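Local coordinates for PAC2 family protein (Mycobacterium tuberculosis, PDB 2WAM), which is of unknown function, belongs to the PAC2 family and represents a duplicated gene family found in actinobacteria, at residues Q45-Q57 and T95-L107. Sequence-based numbering, arbitrary orientation.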
loop_
_atom_site.group_PDB
_atom_site.type_symbol
_atom_site.label_atom_id
_atom_site.label_comp_id
_atom_site.label_asym_id
_atom_site.label_seq_id
_atom_site.Cartn_x
_atom_site.Cartn_y
_atom_site.Cartn_z
ATOM N N GLN A 45 -2.519 11.033 5.334
ATOM C CA GLN A 45 -1.461 10.047 5.282
ATOM C C GLN A 45 -2.065 8.700 5.651
ATOM O O GLN A 45 -2.517 8.498 6.776
ATOM C CB GLN A 45 -0.320 10.411 6.235
ATOM C CG GLN A 45 0.741 9.304 6.382
ATOM C CD GLN A 45 1.946 9.726 7.222
ATOM O OE1 GLN A 45 2.221 10.918 7.397
ATOM N NE2 GLN A 45 2.674 8.741 7.735
ATOM N N PRO A 46 -2.080 7.771 4.695
ATOM C CA PRO A 46 -2.700 6.464 4.933
ATOM C C PRO A 46 -2.113 5.781 6.168
ATOM O O PRO A 46 -0.895 5.687 6.339
ATOM C CB PRO A 46 -2.362 5.678 3.670
ATOM C CG PRO A 46 -2.001 6.730 2.644
ATOM C CD PRO A 46 -1.370 7.828 3.406
ATOM N N GLY A 47 -3.004 5.324 7.040
ATOM C CA GLY A 47 -2.608 4.670 8.264
ATOM C C GLY A 47 -2.110 5.620 9.340
ATOM O O GLY A 47 -1.565 5.164 10.351
ATOM N N MET A 48 -2.274 6.929 9.136
ATOM C CA MET A 48 -1.824 7.879 10.141
ATOM C C MET A 48 -2.820 8.990 10.487
ATOM O O MET A 48 -3.068 9.248 11.661
ATOM C CB MET A 48 -0.467 8.476 9.772
ATOM C CG MET A 48 0.191 9.168 10.955
ATOM S SD MET A 48 0.526 8.037 12.337
ATOM C CE MET A 48 0.145 9.169 13.625
ATOM N N TYR A 49 -3.367 9.661 9.473
ATOM C CA TYR A 49 -4.363 10.698 9.709
ATOM C C TYR A 49 -5.143 11.063 8.464
ATOM O O TYR A 49 -4.617 11.008 7.355
ATOM C CB TYR A 49 -3.725 11.963 10.299
ATOM C CG TYR A 49 -2.790 12.707 9.357
ATOM C CD1 TYR A 49 -3.281 13.617 8.417
ATOM C CD2 TYR A 49 -1.420 12.525 9.423
ATOM C CE1 TYR A 49 -2.432 14.316 7.569
ATOM C CE2 TYR A 49 -0.565 13.212 8.573
ATOM C CZ TYR A 49 -1.069 14.104 7.650
ATOM O OH TYR A 49 -0.203 14.777 6.814
ATOM N N GLU A 50 -6.406 11.427 8.672
ATOM C CA GLU A 50 -7.226 12.078 7.665
ATOM C C GLU A 50 -7.282 13.582 7.933
ATOM O O GLU A 50 -7.487 14.021 9.071
ATOM C CB GLU A 50 -8.646 11.547 7.714
ATOM C CG GLU A 50 -8.830 10.143 7.206
ATOM C CD GLU A 50 -10.258 9.898 6.727
ATOM O OE1 GLU A 50 -11.095 10.838 6.798
ATOM O OE2 GLU A 50 -10.534 8.765 6.269
ATOM N N LEU A 51 -7.107 14.369 6.882
ATOM C CA LEU A 51 -7.356 15.802 6.959
ATOM C C LEU A 51 -8.835 16.125 6.847
ATOM O O LEU A 51 -9.557 15.511 6.069
ATOM C CB LEU A 51 -6.620 16.518 5.836
ATOM C CG LEU A 51 -5.134 16.654 6.110
ATOM C CD1 LEU A 51 -4.451 17.308 4.937
ATOM C CD2 LEU A 51 -4.931 17.449 7.408
ATOM N N GLU A 52 -9.283 17.093 7.629
ATOM C CA GLU A 52 -10.572 17.733 7.397
ATOM C C GLU A 52 -10.326 18.945 6.489
ATOM O O GLU A 52 -10.206 20.068 6.968
ATOM C CB GLU A 52 -11.164 18.185 8.721
ATOM C CG GLU A 52 -12.576 18.713 8.624
ATOM C CD GLU A 52 -13.596 17.602 8.623
ATOM O OE1 GLU A 52 -13.222 16.452 8.288
ATOM O OE2 GLU A 52 -14.767 17.884 8.967
ATOM N N PHE A 53 -10.235 18.704 5.182
ATOM C CA PHE A 53 -9.779 19.715 4.226
ATOM C C PHE A 53 -10.932 20.565 3.662
ATOM O O PHE A 53 -11.979 20.032 3.282
ATOM C CB PHE A 53 -8.992 19.029 3.100
ATOM C CG PHE A 53 -8.688 19.918 1.929
ATOM C CD1 PHE A 53 -9.555 19.986 0.846
ATOM C CD2 PHE A 53 -7.527 20.683 1.901
ATOM C CE1 PHE A 53 -9.273 20.813 -0.249
ATOM C CE2 PHE A 53 -7.241 21.508 0.820
ATOM C CZ PHE A 53 -8.115 21.571 -0.261
ATOM N N PRO A 54 -10.737 21.896 3.598
ATOM C CA PRO A 54 -9.516 22.620 3.981
ATOM C C PRO A 54 -9.472 23.055 5.443
ATOM O O PRO A 54 -10.494 23.208 6.107
ATOM C CB PRO A 54 -9.590 23.880 3.122
ATOM C CG PRO A 54 -11.063 24.141 2.975
ATOM C CD PRO A 54 -11.754 22.798 3.021
ATOM N N ALA A 55 -8.261 23.272 5.932
ATOM C CA ALA A 55 -8.060 23.816 7.261
ATOM C C ALA A 55 -8.456 25.287 7.264
ATOM O O ALA A 55 -8.377 25.959 6.231
ATOM C CB ALA A 55 -6.600 23.654 7.678
ATOM N N PRO A 56 -8.876 25.791 8.430
ATOM C CA PRO A 56 -9.220 27.203 8.611
ATOM C C PRO A 56 -7.985 28.075 8.413
ATOM O O PRO A 56 -6.877 27.552 8.277
ATOM C CB PRO A 56 -9.649 27.276 10.087
ATOM C CG PRO A 56 -9.842 25.857 10.537
ATOM C CD PRO A 56 -8.904 25.049 9.702
ATOM N N GLN A 57 -8.176 29.390 8.395
ATOM C CA GLN A 57 -7.057 30.319 8.431
ATOM C C GLN A 57 -6.403 30.193 9.803
ATOM O O GLN A 57 -7.096 30.211 10.824
ATOM C CB GLN A 57 -7.558 31.749 8.208
ATOM C CG GLN A 57 -6.471 32.812 8.278
ATOM C CD GLN A 57 -5.392 32.590 7.239
ATOM O OE1 GLN A 57 -4.209 32.830 7.488
ATOM N NE2 GLN A 57 -5.796 32.111 6.066
ATOM N N THR A 95 -14.109 25.323 18.063
ATOM C CA THR A 95 -13.199 24.227 17.732
ATOM C C THR A 95 -13.498 23.602 16.379
ATOM O O THR A 95 -14.633 23.223 16.104
ATOM C CB THR A 95 -13.301 23.103 18.771
ATOM O OG1 THR A 95 -12.835 23.572 20.041
ATOM C CG2 THR A 95 -12.467 21.924 18.343
ATOM N N GLU A 96 -12.476 23.488 15.541
ATOM C CA GLU A 96 -12.597 22.792 14.259
ATOM C C GLU A 96 -11.599 21.648 14.176
ATOM O O GLU A 96 -10.440 21.790 14.561
ATOM C CB GLU A 96 -12.337 23.743 13.097
ATOM C CG GLU A 96 -13.566 24.398 12.509
ATOM C CD GLU A 96 -13.221 25.218 11.270
ATOM O OE1 GLU A 96 -13.301 26.464 11.342
ATOM O OE2 GLU A 96 -12.845 24.617 10.233
ATOM N N LEU A 97 -12.039 20.512 13.653
ATOM C CA LEU A 97 -11.124 19.400 13.411
ATOM C C LEU A 97 -10.206 19.692 12.217
ATOM O O LEU A 97 -10.649 20.150 11.156
ATOM C CB LEU A 97 -11.904 18.117 13.172
ATOM C CG LEU A 97 -11.087 16.839 13.034
ATOM C CD1 LEU A 97 -10.482 16.452 14.374
ATOM C CD2 LEU A 97 -11.993 15.753 12.526
ATOM N N VAL A 98 -8.917 19.448 12.401
ATOM C CA VAL A 98 -7.972 19.620 11.316
ATOM C C VAL A 98 -7.517 18.256 10.818
ATOM O O VAL A 98 -7.455 18.031 9.618
ATOM C CB VAL A 98 -6.761 20.481 11.733
ATOM C CG1 VAL A 98 -5.652 20.440 10.647
ATOM C CG2 VAL A 98 -7.219 21.903 12.034
ATOM N N ALA A 99 -7.215 17.349 11.745
ATOM C CA ALA A 99 -6.798 15.992 11.384
ATOM C C ALA A 99 -7.197 14.947 12.438
ATOM O O ALA A 99 -6.980 15.145 13.638
ATOM C CB ALA A 99 -5.290 15.952 11.131
ATOM N N SER A 100 -7.795 13.848 11.986
ATOM C CA SER A 100 -8.060 12.708 12.865
ATOM C C SER A 100 -6.937 11.722 12.685
ATOM O O SER A 100 -6.713 11.235 11.576
ATOM C CB SER A 100 -9.360 11.980 12.500
ATOM O OG SER A 100 -10.390 12.889 12.199
ATOM N N PHE A 101 -6.241 11.400 13.767
ATOM C CA PHE A 101 -5.228 10.364 13.678
ATOM C C PHE A 101 -5.858 8.976 13.765
ATOM O O PHE A 101 -6.959 8.802 14.298
ATOM C CB PHE A 101 -4.125 10.591 14.698
ATOM C CG PHE A 101 -3.271 11.788 14.385
ATOM C CD1 PHE A 101 -3.668 13.062 14.770
ATOM C CD2 PHE A 101 -2.088 11.647 13.687
ATOM C CE1 PHE A 101 -2.888 14.167 14.469
ATOM C CE2 PHE A 101 -1.300 12.747 13.385
ATOM C CZ PHE A 101 -1.700 14.005 13.773
ATOM N N ALA A 102 -5.170 8.005 13.187
ATOM C CA ALA A 102 -5.635 6.634 13.145
ATOM C C ALA A 102 -5.392 5.955 14.497
ATOM O O ALA A 102 -4.529 5.079 14.633
ATOM C CB ALA A 102 -4.918 5.881 12.013
ATOM N N ILE A 103 -6.148 6.375 15.503
ATOM C CA ILE A 103 -5.984 5.823 16.841
ATOM C C ILE A 103 -6.179 4.297 16.803
ATOM O O ILE A 103 -5.462 3.565 17.486
ATOM C CB ILE A 103 -6.917 6.538 17.864
ATOM C CG1 ILE A 103 -6.637 6.091 19.306
ATOM C CG2 ILE A 103 -8.368 6.308 17.510
ATOM C CD1 ILE A 103 -5.163 6.098 19.699
ATOM N N ASP A 104 -7.110 3.815 15.978
ATOM C CA ASP A 104 -7.302 2.376 15.820
ATOM C C ASP A 104 -6.040 1.614 15.375
ATOM O O ASP A 104 -5.885 0.425 15.676
ATOM C CB ASP A 104 -8.462 2.068 14.879
ATOM C CG ASP A 104 -8.895 0.594 14.934
ATOM O OD1 ASP A 104 -9.236 0.106 16.036
ATOM O OD2 ASP A 104 -8.907 -0.077 13.873
ATOM N N GLU A 105 -5.153 2.302 14.658
ATOM C CA GLU A 105 -3.882 1.722 14.227
ATOM C C GLU A 105 -2.762 1.874 15.267
ATOM O O GLU A 105 -1.700 1.267 15.121
ATOM C CB GLU A 105 -3.415 2.340 12.893
ATOM C CG GLU A 105 -4.301 2.053 11.684
ATOM C CD GLU A 105 -4.221 0.606 11.219
ATOM O OE1 GLU A 105 -5.266 0.059 10.806
ATOM O OE2 GLU A 105 -3.117 0.012 11.266
ATOM N N LEU A 106 -2.998 2.669 16.308
ATOM C CA LEU A 106 -1.922 3.074 17.210
ATOM C C LEU A 106 -2.145 2.628 18.651
ATOM O O LEU A 106 -1.318 2.876 19.523
ATOM C CB LEU A 106 -1.749 4.600 17.176
ATOM C CG LEU A 106 -1.449 5.254 15.829
ATOM C CD1 LEU A 106 -1.591 6.752 15.944
ATOM C CD2 LEU A 106 -0.060 4.887 15.338
ATOM N N LEU A 107 -3.262 1.964 18.900
ATOM C CA LEU A 107 -3.646 1.642 20.268
ATOM C C LEU A 107 -3.602 0.142 20.578
ATOM O O LEU A 107 -3.988 -0.697 19.757
ATOM C CB LEU A 107 -5.034 2.220 20.544
ATOM C CG LEU A 107 -5.694 1.856 21.858
ATOM C CD1 LEU A 107 -5.017 2.626 22.987
ATOM C CD2 LEU A 107 -7.192 2.140 21.798
#
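Y49 and F101 face each other as a non-hydrogen-bonded pair where the short strand 49-51 runs antiparallel to strand 95-101. Both rings project from the same face of the sheet, their planes inclined at 58°. Y49 CB sits over the F101 ring as a CH-pi contact, 4.1 Å from its centroid. Alongside, the bent M48 chain, CG anti to its backbone N (chi1 -165°), brings CE beside F101 CD2 and within 3.8 Å of L106 CD1. L51 CD2 extends the apolar row to A99 CB (4.0 Å), and F159 of helix 156-169 meets F101 edge-to-face. E50 N to S100 O and S100 N to E50 O are hydrogen bonds of 2.9 Å; those from A102 N to M48 O and E52 N to V98 O flank them.

The reverse face is looser and more polar: E50 and S100 point there, and poorly ordered E52 lays CB against L97 O. Beyond the strand, P56 and the E96 carboxylate merely pass, with CG 3.3 Å from OE2. The chemistry implies an amphipathic sheet margin, fixed by backbone hydrogen bonds and apolar on the helix-covered face, where Y49 and L51 also pack against a second subunit.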